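N5-carboxyaminoimidazole ribonucleotide synthetase (Bacillus anthracis, PDB 3QFF) catalyses the ATP-dependent carboxylation of 5-aminoimidazole ribonucleotide with bicarbonate to give N5-carboxyaminoimidazole ribonucleotide, a step of bacterial purine biosynthesis. Local coordinates at residues 115-120 / 128-133; 199-204 / 243-248; 57-62 / 69-74. All coordinates share one frame; numbering follows the deposited sequence.

Contact 1 of 3, residues 115-120 / 128-133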
ATOM      1  N   THR A 115      -2.364  -3.440  36.232  1.00 26.36           N
ATOM      2  CA  THR A 115      -3.712  -3.093  35.766  1.00 26.27           C
ATOM      3  C   THR A 115      -4.106  -3.950  34.558  1.00 26.02           C
ATOM      4  O   THR A 115      -5.245  -4.430  34.465  1.00 25.69           O
ATOM      5  CB  THR A 115      -3.817  -1.591  35.428  1.00 26.43           C
ATOM      6  OG1 THR A 115      -3.309  -0.844  36.532  1.00 27.15           O
ATOM      7  CG2 THR A 115      -5.254  -1.178  35.209  1.00 26.04           C
ATOM      8  N   GLU A 116      -3.140  -4.155  33.665  1.00 25.28           N
ATOM      9  CA  GLU A 116      -3.340  -4.895  32.425  1.00 25.53           C
ATOM     10  C   GLU A 116      -3.739  -6.347  32.707  1.00 25.28           C
ATOM     11  O   GLU A 116      -4.744  -6.816  32.181  1.00 24.01           O
ATOM     12  CB  GLU A 116      -2.075  -4.829  31.557  1.00 25.61           C
ATOM     13  CG  GLU A 116      -2.131  -5.528  30.202  1.00 27.85           C
ATOM     14  CD  GLU A 116      -0.859  -5.304  29.397  1.00 32.20           C
ATOM     15  OE1 GLU A 116       0.249  -5.588  29.911  1.00 35.65           O
ATOM     16  OE2 GLU A 116      -0.951  -4.815  28.253  1.00 34.18           O
ATOM     17  N   LYS A 117      -2.962  -7.040  33.542  1.00 25.50           N
ATOM     18  CA  LYS A 117      -3.284  -8.420  33.923  1.00 26.70           C
ATOM     19  C   LYS A 117      -4.636  -8.564  34.631  1.00 26.83           C
ATOM     20  O   LYS A 117      -5.398  -9.503  34.332  1.00 26.60           O
ATOM     21  CB  LYS A 117      -2.135  -9.057  34.708  1.00 27.14           C
ATOM     22  CG  LYS A 117      -1.043  -9.547  33.761  1.00 29.76           C
ATOM     23  CD  LYS A 117       0.075 -10.270  34.468  1.00 34.48           C
ATOM     24  CE  LYS A 117       0.747 -11.272  33.530  1.00 35.30           C
ATOM     25  NZ  LYS A 117       1.201 -10.637  32.243  1.00 35.40           N
ATOM     26  N   ASN A 118      -4.952  -7.617  35.519  1.00 26.79           N
ATOM     27  CA  ASN A 118      -6.251  -7.596  36.190  1.00 27.71           C
ATOM     28  C   ASN A 118      -7.390  -7.488  35.190  1.00 26.66           C
ATOM     29  O   ASN A 118      -8.407  -8.170  35.330  1.00 26.26           O
ATOM     30  CB  ASN A 118      -6.381  -6.415  37.159  1.00 28.40           C
ATOM     31  CG  ASN A 118      -5.559  -6.584  38.418  1.00 33.01           C
ATOM     32  OD1 ASN A 118      -5.170  -7.694  38.802  1.00 39.65           O
ATOM     33  ND2 ASN A 118      -5.301  -5.473  39.084  1.00 37.91           N
ATOM     34  N   ALA A 119      -7.222  -6.598  34.210  1.00 25.44           N
ATOM     35  CA  ALA A 119      -8.236  -6.375  33.195  1.00 25.19           C
ATOM     36  C   ALA A 119      -8.428  -7.651  32.383  1.00 24.65           C
ATOM     37  O   ALA A 119      -9.564  -8.047  32.113  1.00 24.40           O
ATOM     38  CB  ALA A 119      -7.872  -5.200  32.290  1.00 24.65           C
ATOM     39  N   ILE A 120      -7.321  -8.301  32.018  1.00 23.93           N
ATOM     40  CA  ILE A 120      -7.394  -9.559  31.246  1.00 23.48           C
ATOM     41  C   ILE A 120      -8.158 -10.641  32.028  1.00 23.71           C
ATOM     42  O   ILE A 120      -9.074 -11.263  31.506  1.00 22.74           O
ATOM     43  CB  ILE A 120      -5.984 -10.066  30.825  1.00 22.98           C
ATOM     44  CG1 ILE A 120      -5.358  -9.108  29.798  1.00 23.48           C
ATOM     45  CG2 ILE A 120      -6.058 -11.481  30.240  1.00 22.27           C
ATOM     46  CD1 ILE A 120      -3.849  -9.335  29.560  1.00 24.49           C
ATOM     47  N   ALA A 128      -0.276 -15.774  33.242  1.00 27.90           N
ATOM     48  CA  ALA A 128       0.641 -16.387  34.206  1.00 28.45           C
ATOM     49  C   ALA A 128       0.336 -15.819  35.583  1.00 29.42           C
ATOM     50  O   ALA A 128      -0.033 -14.643  35.719  1.00 29.29           O
ATOM     51  CB  ALA A 128       2.069 -16.095  33.840  1.00 28.35           C
ATOM     52  N   THR A 129       0.490 -16.657  36.599  1.00 29.72           N
ATOM     53  CA  THR A 129       0.198 -16.251  37.957  1.00 30.80           C
ATOM     54  C   THR A 129       1.202 -15.159  38.353  1.00 30.38           C
ATOM     55  O   THR A 129       2.370 -15.188  37.950  1.00 30.46           O
ATOM     56  CB  THR A 129       0.149 -17.474  38.896  1.00 31.29           C
ATOM     57  OG1 THR A 129       1.174 -18.389  38.528  1.00 34.30           O
ATOM     58  CG2 THR A 129      -1.163 -18.220  38.724  1.00 31.67           C
ATOM     59  N   TYR A 130       0.717 -14.143  39.054  1.00 29.62           N
ATOM     60  CA  TYR A 130       1.497 -12.926  39.247  1.00 29.76           C
ATOM     61  C   TYR A 130       1.173 -12.279  40.586  1.00 29.97           C
ATOM     62  O   TYR A 130       0.093 -12.504  41.145  1.00 29.63           O
ATOM     63  CB  TYR A 130       1.235 -11.936  38.097  1.00 29.46           C
ATOM     64  CG  TYR A 130      -0.204 -11.435  38.036  1.00 29.06           C
ATOM     65  CD1 TYR A 130      -1.218 -12.224  37.497  1.00 29.59           C
ATOM     66  CD2 TYR A 130      -0.553 -10.176  38.542  1.00 29.48           C
ATOM     67  CE1 TYR A 130      -2.546 -11.775  37.450  1.00 29.06           C
ATOM     68  CE2 TYR A 130      -1.876  -9.723  38.501  1.00 27.74           C
ATOM     69  CZ  TYR A 130      -2.861 -10.526  37.957  1.00 28.56           C
ATOM     70  OH  TYR A 130      -4.171 -10.084  37.926  1.00 29.69           O
ATOM     71  N   ARG A 131       2.124 -11.485  41.088  1.00 30.32           N
ATOM     72  CA  ARG A 131       1.960 -10.714  42.323  1.00 30.17           C
ATOM     73  C   ARG A 131       2.509  -9.306  42.162  1.00 29.27           C
ATOM     74  O   ARG A 131       3.602  -9.106  41.611  1.00 28.97           O
ATOM     75  CB  ARG A 131       2.698 -11.372  43.501  1.00 30.58           C
ATOM     76  CG  ARG A 131       2.227 -12.760  43.892  1.00 32.77           C
ATOM     77  CD  ARG A 131       0.822 -12.777  44.476  1.00 35.20           C
ATOM     78  NE  ARG A 131       0.467 -14.127  44.915  1.00 37.94           N
ATOM     79  CZ  ARG A 131      -0.198 -15.022  44.188  1.00 37.51           C
ATOM     80  NH1 ARG A 131      -0.618 -14.734  42.958  1.00 35.96           N
ATOM     81  NH2 ARG A 131      -0.447 -16.216  44.709  1.00 37.68           N
ATOM     82  N   LEU A 132       1.762  -8.332  42.674  1.00 28.28           N
ATOM     83  CA  LEU A 132       2.233  -6.949  42.704  1.00 28.01           C
ATOM     84  C   LEU A 132       3.380  -6.825  43.706  1.00 27.83           C
ATOM     85  O   LEU A 132       3.297  -7.374  44.807  1.00 27.37           O
ATOM     86  CB  LEU A 132       1.091  -6.008  43.099  1.00 27.87           C
ATOM     87  CG  LEU A 132       1.401  -4.518  43.124  1.00 28.69           C
ATOM     88  CD1 LEU A 132       1.636  -3.995  41.697  1.00 27.96           C
ATOM     89  CD2 LEU A 132       0.283  -3.743  43.854  1.00 27.65           C
ATOM     90  N   VAL A 133       4.442  -6.115  43.319  1.00 27.30           N
ATOM     91  CA  VAL A 133       5.585  -5.882  44.205  1.00 27.58           C
ATOM     92  C   VAL A 133       5.862  -4.382  44.324  1.00 27.81           C
ATOM     93  O   VAL A 133       6.336  -3.730  43.375  1.00 27.79           O
ATOM     94  CB  VAL A 133       6.857  -6.662  43.750  1.00 27.83           C
ATOM     95  CG1 VAL A 133       8.089  -6.266  44.588  1.00 28.00           C
ATOM     96  CG2 VAL A 133       6.615  -8.166  43.841  1.00 27.85           C
TER

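Contact 2 of 3, residues 199-204 / 243-248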
ATOM      1  N   VAL A 199      -1.940 -12.016  17.911  1.00 22.03           N
ATOM      2  CA  VAL A 199      -3.117 -11.846  17.066  1.00 21.73           C
ATOM      3  C   VAL A 199      -3.481 -10.357  17.097  1.00 22.45           C
ATOM      4  O   VAL A 199      -3.527  -9.739  18.178  1.00 21.50           O
ATOM      5  CB  VAL A 199      -4.331 -12.670  17.595  1.00 22.80           C
ATOM      6  CG1 VAL A 199      -5.623 -12.296  16.856  1.00 21.10           C
ATOM      7  CG2 VAL A 199      -4.080 -14.173  17.466  1.00 22.81           C
ATOM      8  N   ILE A 200      -3.696  -9.784  15.910  1.00 22.50           N
ATOM      9  CA  ILE A 200      -4.152  -8.407  15.782  1.00 22.69           C
ATOM     10  C   ILE A 200      -5.664  -8.481  15.600  1.00 22.26           C
ATOM     11  O   ILE A 200      -6.148  -9.181  14.702  1.00 22.42           O
ATOM     12  CB  ILE A 200      -3.542  -7.673  14.549  1.00 22.85           C
ATOM     13  CG1 ILE A 200      -2.004  -7.768  14.497  1.00 24.51           C
ATOM     14  CG2 ILE A 200      -4.020  -6.198  14.490  1.00 23.92           C
ATOM     15  CD1 ILE A 200      -1.274  -6.983  15.561  1.00 26.13           C
ATOM     16  N   VAL A 201      -6.398  -7.794  16.469  1.00 21.57           N
ATOM     17  CA  VAL A 201      -7.849  -7.688  16.309  1.00 21.84           C
ATOM     18  C   VAL A 201      -8.264  -6.230  16.058  1.00 21.37           C
ATOM     19  O   VAL A 201      -7.670  -5.282  16.609  1.00 21.62           O
ATOM     20  CB  VAL A 201      -8.631  -8.370  17.498  1.00 21.67           C
ATOM     21  CG1 VAL A 201      -8.095  -7.916  18.845  1.00 23.04           C
ATOM     22  CG2 VAL A 201     -10.135  -8.132  17.380  1.00 22.63           C
ATOM     23  N   ILE A 202      -9.263  -6.058  15.201  1.00 21.16           N
ATOM     24  CA  ILE A 202      -9.747  -4.738  14.826  1.00 21.10           C
ATOM     25  C   ILE A 202     -11.212  -4.638  15.176  1.00 21.08           C
ATOM     26  O   ILE A 202     -11.977  -5.546  14.849  1.00 21.06           O
ATOM     27  CB  ILE A 202      -9.659  -4.513  13.292  1.00 21.16           C
ATOM     28  CG1 ILE A 202      -8.292  -4.923  12.730  1.00 21.89           C
ATOM     29  CG2 ILE A 202     -10.064  -3.041  12.923  1.00 20.17           C
ATOM     30  CD1 ILE A 202      -7.095  -4.120  13.272  1.00 21.87           C
ATOM     31  N   ARG A 203     -11.606  -3.541  15.814  1.00 20.92           N
ATOM     32  CA  ARG A 203     -13.023  -3.305  16.112  1.00 21.51           C
ATOM     33  C   ARG A 203     -13.370  -1.871  15.766  1.00 21.65           C
ATOM     34  O   ARG A 203     -12.733  -0.938  16.261  1.00 22.04           O
ATOM     35  CB  ARG A 203     -13.352  -3.602  17.583  1.00 20.97           C
ATOM     36  CG  ARG A 203     -14.844  -3.568  17.886  1.00 22.16           C
ATOM     37  CD  ARG A 203     -15.198  -4.244  19.219  1.00 24.58           C
ATOM     38  NE  ARG A 203     -16.611  -4.036  19.566  1.00 26.62           N
ATOM     39  CZ  ARG A 203     -17.105  -2.944  20.150  1.00 28.11           C
ATOM     40  NH1 ARG A 203     -16.319  -1.930  20.466  1.00 27.04           N
ATOM     41  NH2 ARG A 203     -18.405  -2.864  20.420  1.00 30.77           N
ATOM     42  N   SER A 204     -14.359  -1.693  14.902  1.00 22.50           N
ATOM     43  CA  SER A 204     -14.728  -0.349  14.453  1.00 23.18           C
ATOM     44  C   SER A 204     -15.594   0.390  15.477  1.00 23.44           C
ATOM     45  O   SER A 204     -16.110  -0.210  16.421  1.00 23.49           O
ATOM     46  CB  SER A 204     -15.433  -0.395  13.089  1.00 23.46           C
ATOM     47  OG  SER A 204     -16.813  -0.718  13.222  1.00 23.03           O
ATOM     48  N   ALA A 243      -9.992 -16.962  19.389  1.00 25.99           N
ATOM     49  CA  ALA A 243     -11.135 -16.822  20.295  1.00 26.22           C
ATOM     50  C   ALA A 243     -10.805 -15.885  21.463  1.00 25.64           C
ATOM     51  O   ALA A 243     -11.604 -15.020  21.816  1.00 25.40           O
ATOM     52  CB  ALA A 243     -11.595 -18.199  20.815  1.00 25.60           C
ATOM     53  N   TYR A 244      -9.616 -16.049  22.041  1.00 25.75           N
ATOM     54  CA  TYR A 244      -9.186 -15.226  23.187  1.00 25.57           C
ATOM     55  C   TYR A 244      -9.147 -13.749  22.811  1.00 25.85           C
ATOM     56  O   TYR A 244      -9.634 -12.883  23.565  1.00 25.86           O
ATOM     57  CB  TYR A 244      -7.807 -15.681  23.682  1.00 25.57           C
ATOM     58  CG  TYR A 244      -7.794 -16.947  24.525  1.00 24.25           C
ATOM     59  CD1 TYR A 244      -6.659 -17.286  25.277  1.00 24.80           C
ATOM     60  CD2 TYR A 244      -8.902 -17.795  24.589  1.00 25.37           C
ATOM     61  CE1 TYR A 244      -6.630 -18.437  26.057  1.00 23.47           C
ATOM     62  CE2 TYR A 244      -8.884 -18.954  25.386  1.00 25.90           C
ATOM     63  CZ  TYR A 244      -7.738 -19.260  26.115  1.00 24.63           C
ATOM     64  OH  TYR A 244      -7.704 -20.402  26.898  1.00 25.41           O
ATOM     65  N   ALA A 245      -8.584 -13.468  21.633  1.00 26.16           N
ATOM     66  CA  ALA A 245      -8.496 -12.100  21.116  1.00 26.54           C
ATOM     67  C   ALA A 245      -9.871 -11.462  20.919  1.00 26.78           C
ATOM     68  O   ALA A 245     -10.081 -10.311  21.297  1.00 26.16           O
ATOM     69  CB  ALA A 245      -7.689 -12.067  19.806  1.00 26.55           C
ATOM     70  N   LYS A 246     -10.801 -12.214  20.335  1.00 27.54           N
ATOM     71  CA  LYS A 246     -12.176 -11.736  20.138  1.00 28.24           C
ATOM     72  C   LYS A 246     -12.878 -11.413  21.452  1.00 28.15           C
ATOM     73  O   LYS A 246     -13.548 -10.382  21.557  1.00 28.33           O
ATOM     74  CB  LYS A 246     -12.999 -12.725  19.300  1.00 28.73           C
ATOM     75  CG  LYS A 246     -12.399 -12.965  17.913  1.00 30.75           C
ATOM     76  CD  LYS A 246     -13.430 -13.316  16.837  1.00 34.56           C
ATOM     77  CE  LYS A 246     -13.629 -14.800  16.665  1.00 35.61           C
ATOM     78  NZ  LYS A 246     -14.151 -15.109  15.283  1.00 37.28           N
ATOM     79  N   VAL A 247     -12.721 -12.274  22.456  1.00 27.97           N
ATOM     80  CA  VAL A 247     -13.308 -11.996  23.776  1.00 28.82           C
ATOM     81  C   VAL A 247     -12.715 -10.725  24.379  1.00 28.53           C
ATOM     82  O   VAL A 247     -13.451  -9.872  24.890  1.00 28.18           O
ATOM     83  CB  VAL A 247     -13.210 -13.212  24.747  1.00 28.99           C
ATOM     84  CG1 VAL A 247     -13.554 -12.807  26.176  1.00 30.97           C
ATOM     85  CG2 VAL A 247     -14.151 -14.302  24.290  1.00 29.18           C
ATOM     86  N   LEU A 248     -11.396 -10.571  24.285  1.00 28.44           N
ATOM     87  CA  LEU A 248     -10.743  -9.351  24.765  1.00 28.86           C
ATOM     88  C   LEU A 248     -11.291  -8.098  24.102  1.00 28.97           C
ATOM     89  O   LEU A 248     -11.632  -7.126  24.783  1.00 29.46           O
ATOM     90  CB  LEU A 248      -9.236  -9.409  24.519  1.00 28.46           C
ATOM     91  CG  LEU A 248      -8.346  -9.947  25.618  1.00 29.60           C
ATOM     92  CD1 LEU A 248      -6.918  -9.803  25.162  1.00 31.75           C
ATOM     93  CD2 LEU A 248      -8.554  -9.220  26.963  1.00 27.53           C
TER

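Contact 3 of 3, residues 57-62 / 69-74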
ATOM      1  N   ILE A  57       0.304  18.384   7.338  1.00 29.20           N
ATOM      2  CA  ILE A  57       0.603  19.330   8.419  1.00 29.79           C
ATOM      3  C   ILE A  57       1.493  18.677   9.490  1.00 29.52           C
ATOM      4  O   ILE A  57       1.233  17.546   9.912  1.00 28.63           O
ATOM      5  CB  ILE A  57      -0.699  19.870   9.057  1.00 29.53           C
ATOM      6  CG1 ILE A  57      -1.563  20.544   7.987  1.00 31.58           C
ATOM      7  CG2 ILE A  57      -0.400  20.837  10.211  1.00 30.72           C
ATOM      8  CD1 ILE A  57      -2.945  20.946   8.462  1.00 32.76           C
ATOM      9  N   GLU A  58       2.535  19.394   9.918  1.00 29.57           N
ATOM     10  CA  GLU A  58       3.447  18.933  10.960  1.00 29.80           C
ATOM     11  C   GLU A  58       3.469  19.913  12.139  1.00 30.18           C
ATOM     12  O   GLU A  58       3.712  21.103  11.954  1.00 30.16           O
ATOM     13  CB  GLU A  58       4.856  18.761  10.381  1.00 30.61           C
ATOM     14  CG  GLU A  58       5.953  18.331  11.379  1.00 31.75           C
ATOM     15  CD  GLU A  58       7.368  18.369  10.771  1.00 34.92           C
ATOM     16  OE1 GLU A  58       8.258  17.645  11.254  1.00 35.59           O
ATOM     17  OE2 GLU A  58       7.599  19.109   9.790  1.00 38.72           O
ATOM     18  N   ILE A  59       3.194  19.410  13.340  1.00 29.85           N
ATOM     19  CA  ILE A  59       3.383  20.178  14.570  1.00 29.82           C
ATOM     20  C   ILE A  59       4.541  19.596  15.379  1.00 29.51           C
ATOM     21  O   ILE A  59       4.494  18.444  15.826  1.00 28.60           O
ATOM     22  CB  ILE A  59       2.095  20.231  15.429  1.00 29.89           C
ATOM     23  CG1 ILE A  59       0.952  20.856  14.634  1.00 29.76           C
ATOM     24  CG2 ILE A  59       2.337  21.010  16.721  1.00 30.69           C
ATOM     25  CD1 ILE A  59      -0.423  20.578  15.197  1.00 29.24           C
ATOM     26  N   VAL A  60       5.585  20.398  15.564  1.00 29.12           N
ATOM     27  CA  VAL A  60       6.766  19.944  16.275  1.00 29.37           C
ATOM     28  C   VAL A  60       6.660  20.422  17.726  1.00 29.84           C
ATOM     29  O   VAL A  60       6.879  21.604  18.009  1.00 29.85           O
ATOM     30  CB  VAL A  60       8.081  20.392  15.558  1.00 29.59           C
ATOM     31  CG1 VAL A  60       9.319  19.885  16.298  1.00 29.77           C
ATOM     32  CG2 VAL A  60       8.104  19.868  14.126  1.00 29.84           C
ATOM     33  N   ALA A  61       6.284  19.500  18.624  1.00 29.73           N
ATOM     34  CA  ALA A  61       6.106  19.791  20.060  1.00 30.52           C
ATOM     35  C   ALA A  61       6.226  18.547  20.952  1.00 30.74           C
ATOM     36  O   ALA A  61       6.196  17.426  20.450  1.00 31.13           O
ATOM     37  CB  ALA A  61       4.768  20.471  20.300  1.00 29.78           C
ATOM     38  N   SER A  62       6.353  18.762  22.264  1.00 30.99           N
ATOM     39  CA  SER A  62       6.359  17.687  23.264  1.00 31.83           C
ATOM     40  C   SER A  62       4.994  17.028  23.388  1.00 31.75           C
ATOM     41  O   SER A  62       3.963  17.680  23.221  1.00 31.58           O
ATOM     42  CB  SER A  62       6.733  18.228  24.658  1.00 31.85           C
ATOM     43  OG  SER A  62       8.022  18.804  24.675  1.00 33.67           O
ATOM     44  N   ILE A  69      -1.139  19.776  21.586  1.00 28.21           N
ATOM     45  CA  ILE A  69      -2.155  18.724  21.481  1.00 27.63           C
ATOM     46  C   ILE A  69      -3.500  19.340  21.041  1.00 27.78           C
ATOM     47  O   ILE A  69      -4.203  18.791  20.181  1.00 27.10           O
ATOM     48  CB  ILE A  69      -2.319  17.953  22.839  1.00 28.26           C
ATOM     49  CG1 ILE A  69      -1.135  17.001  23.103  1.00 27.97           C
ATOM     50  CG2 ILE A  69      -3.646  17.180  22.903  1.00 27.13           C
ATOM     51  CD1 ILE A  69      -0.991  15.874  22.081  1.00 29.37           C
ATOM     52  N   GLN A  70      -3.831  20.487  21.639  1.00 27.55           N
ATOM     53  CA  GLN A  70      -5.038  21.227  21.306  1.00 27.87           C
ATOM     54  C   GLN A  70      -5.008  21.729  19.872  1.00 27.52           C
ATOM     55  O   GLN A  70      -6.017  21.663  19.182  1.00 27.10           O
ATOM     56  CB  GLN A  70      -5.263  22.388  22.287  1.00 28.41           C
ATOM     57  CG  GLN A  70      -5.879  21.925  23.607  1.00 30.27           C
ATOM     58  CD  GLN A  70      -5.866  22.984  24.696  1.00 33.12           C
ATOM     59  OE1 GLN A  70      -5.234  24.029  24.564  1.00 34.13           O
ATOM     60  NE2 GLN A  70      -6.566  22.706  25.788  1.00 34.15           N
ATOM     61  N   HIS A  71      -3.855  22.232  19.435  1.00 27.29           N
ATOM     62  CA  HIS A  71      -3.712  22.706  18.065  1.00 27.46           C
ATOM     63  C   HIS A  71      -3.916  21.564  17.050  1.00 26.72           C
ATOM     64  O   HIS A  71      -4.588  21.747  16.051  1.00 26.54           O
ATOM     65  CB  HIS A  71      -2.374  23.422  17.849  1.00 27.85           C
ATOM     66  CG  HIS A  71      -2.222  23.990  16.474  1.00 29.96           C
ATOM     67  ND1 HIS A  71      -1.044  23.916  15.761  1.00 33.07           N
ATOM     68  CD2 HIS A  71      -3.115  24.608  15.663  1.00 31.07           C
ATOM     69  CE1 HIS A  71      -1.215  24.472  14.573  1.00 32.18           C
ATOM     70  NE2 HIS A  71      -2.462  24.900  14.490  1.00 32.95           N
ATOM     71  N   LEU A  72      -3.351  20.390  17.329  1.00 26.27           N
ATOM     72  CA  LEU A  72      -3.578  19.201  16.494  1.00 25.77           C
ATOM     73  C   LEU A  72      -5.053  18.840  16.436  1.00 25.36           C
ATOM     74  O   LEU A  72      -5.598  18.593  15.356  1.00 25.29           O
ATOM     75  CB  LEU A  72      -2.776  17.994  17.016  1.00 25.43           C
ATOM     76  CG  LEU A  72      -2.918  16.673  16.245  1.00 25.83           C
ATOM     77  CD1 LEU A  72      -2.249  16.775  14.863  1.00 24.47           C
ATOM     78  CD2 LEU A  72      -2.274  15.562  17.046  1.00 25.74           C
ATOM     79  N   ALA A  73      -5.698  18.819  17.594  1.00 25.01           N
ATOM     80  CA  ALA A  73      -7.106  18.452  17.661  1.00 25.85           C
ATOM     81  C   ALA A  73      -7.964  19.423  16.863  1.00 26.20           C
ATOM     82  O   ALA A  73      -8.869  18.997  16.139  1.00 26.15           O
ATOM     83  CB  ALA A  73      -7.572  18.374  19.114  1.00 25.66           C
ATOM     84  N   GLU A  74      -7.645  20.716  16.988  1.00 26.03           N
ATOM     85  CA  GLU A  74      -8.370  21.824  16.338  1.00 27.17           C
ATOM     86  C   GLU A  74      -8.437  21.736  14.828  1.00 25.71           C
ATOM     87  O   GLU A  74      -9.329  22.325  14.210  1.00 26.06           O
ATOM     88  CB  GLU A  74      -7.657  23.149  16.616  1.00 26.93           C
ATOM     89  CG  GLU A  74      -7.932  23.774  17.936  1.00 33.16           C
ATOM     90  CD  GLU A  74      -7.227  25.112  18.072  1.00 35.72           C
ATOM     91  OE1 GLU A  74      -7.692  25.913  18.892  1.00 40.23           O
ATOM     92  OE2 GLU A  74      -6.227  25.366  17.350  1.00 38.72           O
TER

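Contact 1 of 3, residues 115-120 / 128-133
The ring of Tyr130 carries the aliphatic chain of Lys117 over one face and the side-chain oxygen of Asn118 at its edge. Lys117 CB sits 3.9 Å from the centroid of the Tyr130 ring, close to the ring normal, which makes a CH-pi contact; its nearest ring atom is Tyr130 CZ, at 3.6 Å. The lysine then runs back over the face toward the root of the tyrosine, bringing Lys117 CD to 3.8 Å from Tyr130 CG, so lysine and tyrosine run antiparallel, each one's outer part over the other's root. At the edge, Asn118 OD1 lies in the ring plane, 2.7 Å from Tyr130 OH, although the amide itself is turned 49° from the ring. The single phenolic proton has two acceptors within reach, Asn118 OD1 and Glu121 OE1.

Helix 113-122 is thus joined to strand 130-133, an outermost strand of the four-stranded antiparallel sheet in the ATP-grasp domain. The turn leading into that strand borders the nucleotide, with the side chain of Ala128 about 4 Å from the bound ADP. Lys117 CE passes 4.1 Å from Ala128 O, and a bend at the last torsion (chi4 54°) directs the ammonium group to a salt bridge with Glu188 on the adjoining strand 185-189. Ile186 and Glu188 of that strand also touch Tyr130. On the backbone of the tyrosine, Arg131 NH1 donates to Tyr130 O at 3.0 Å, from well above the carbonyl plane, while the oxygen stays near the plane of the guanidinium group.

Contact 2 of 3, residues 199-204 / 243-248
Ala245 presses its methyl group against two valines of the facing strand. The shortest approach is the 3.6 Å between Val199 CG1 and Ala245 CB. Val199 CB lies a little farther off, 4.1 Å from Ala245 CB. Val201 comes at the alanine differently: its CG1 lies 4.0 Å from Ala245 O and 4.3 Å from Ala245 CB, so it rests on the helix backbone as much as on the side chain. The two valines present their CG1 methyls by different rotations. In Val199 this branch is trans to the backbone N (chi1 170°), whereas in Val201 it falls between the backbone N and the carbonyl carbon (chi1 49°). With a small alanine at the interface, helix and strand come close, Val201 CA being 6.6 Å from Ala245 CA.

All three residues are buried. They pack helix 235-251 onto strand 195-203, an inner strand of the large antiparallel sheet, which runs from the ATP-grasp domain on into strands of the C-terminal part of the chain. Val199 and Val201, two residues apart, both point toward the helix; Ile200 between them points away and touches Phe212, Thr257 and Ala259.

Backbone hydrogen bonds hold the strand from both flanks: Val199 and Val201 pair with Val260 and Leu258 of strand 256-264, while Ile200 and Ile202 pair with Phe212 and Lys210 of strand 209-220. Further along, Arg203 NH1 bonds to Leu254 O, tying the end of the strand to the link between helix 235-251 and strand 256-264. The helix is seated by its other side chains as well: Lys246 touches Val211, Tyr244 packs on Pro126, Ile270 and Ile272, and Leu248 reaches Leu125 and Leu275.

Contact 3 of 3, residues 57-62 / 69-74
Ile59 reaches across from its strand and sets its terminal methyl against both His71 and Leu72 of the helix, and it has by far the most surface buried here. Ile59 CD1 is 3.4 Å from His71 ND1, and Ile59 CG1 follows at 3.8 Å from the same ND1. The methyl meets the imidazole at a slant, the two side chains crossing rather than stacking. It also lies against the helix itself, with Ile59 CD1 3.6 Å from Leu72 N and 3.9 Å from Leu72 CB. An extended outer torsion in Ile59 (chi2 162°) carries CD1 far enough from the strand to enter the angle between the histidine ring and the helix backbone.

His71 is exposed and lies on the solvent side of the contact. With CG trans to the backbone N (chi1 -177°), its ring swings out to meet the methyl of Ile59, and Glu74 OE2 lies at the ring's edge in its plane, 3.6 Å from His71 CD2. Leu72, by contrast, is buried: its CB takes the contact with Ile59, and its side chain also touches Ala41 and Leu43 of strand 39-44 and Ile20 of strand 16-20.

Helix 66-74 lies over the parallel sheet of the Rossmann-type preATP-grasp domain and is the helix of a beta-alpha-beta crossover, from edge strand 57-60 to strand 78-81 at the other edge. Ile57 and Ile59 are paired through their backbones with strand 39-44. The helix also touches helix 88-97, where Ile69 and Ala73 meet Leu94.

Overall arrangement
Contacts 1 and 2 both belong to the ATP-grasp domain, their centres 20 Å apart, and they meet where Ile120 CG1 of the helix in contact 1 packs 4.3 Å from Leu248 CD2 of the helix in contact 2. Contact 1 borders the nucleotide, with Ala128 beside the ADP, whose pocket draws on residues between 113 and 274; contact 2 lays helix 235-251 on the large antiparallel sheet. Contact 3 stands apart in the preATP-grasp domain, its centre about 35 Å from that of contact 1 and 31 Å from that of contact 2; its nearest atoms are about 22 and 20 Å from theirs. Along the chain, contact 3 closes before contact 1 opens, and contact 2 comes last.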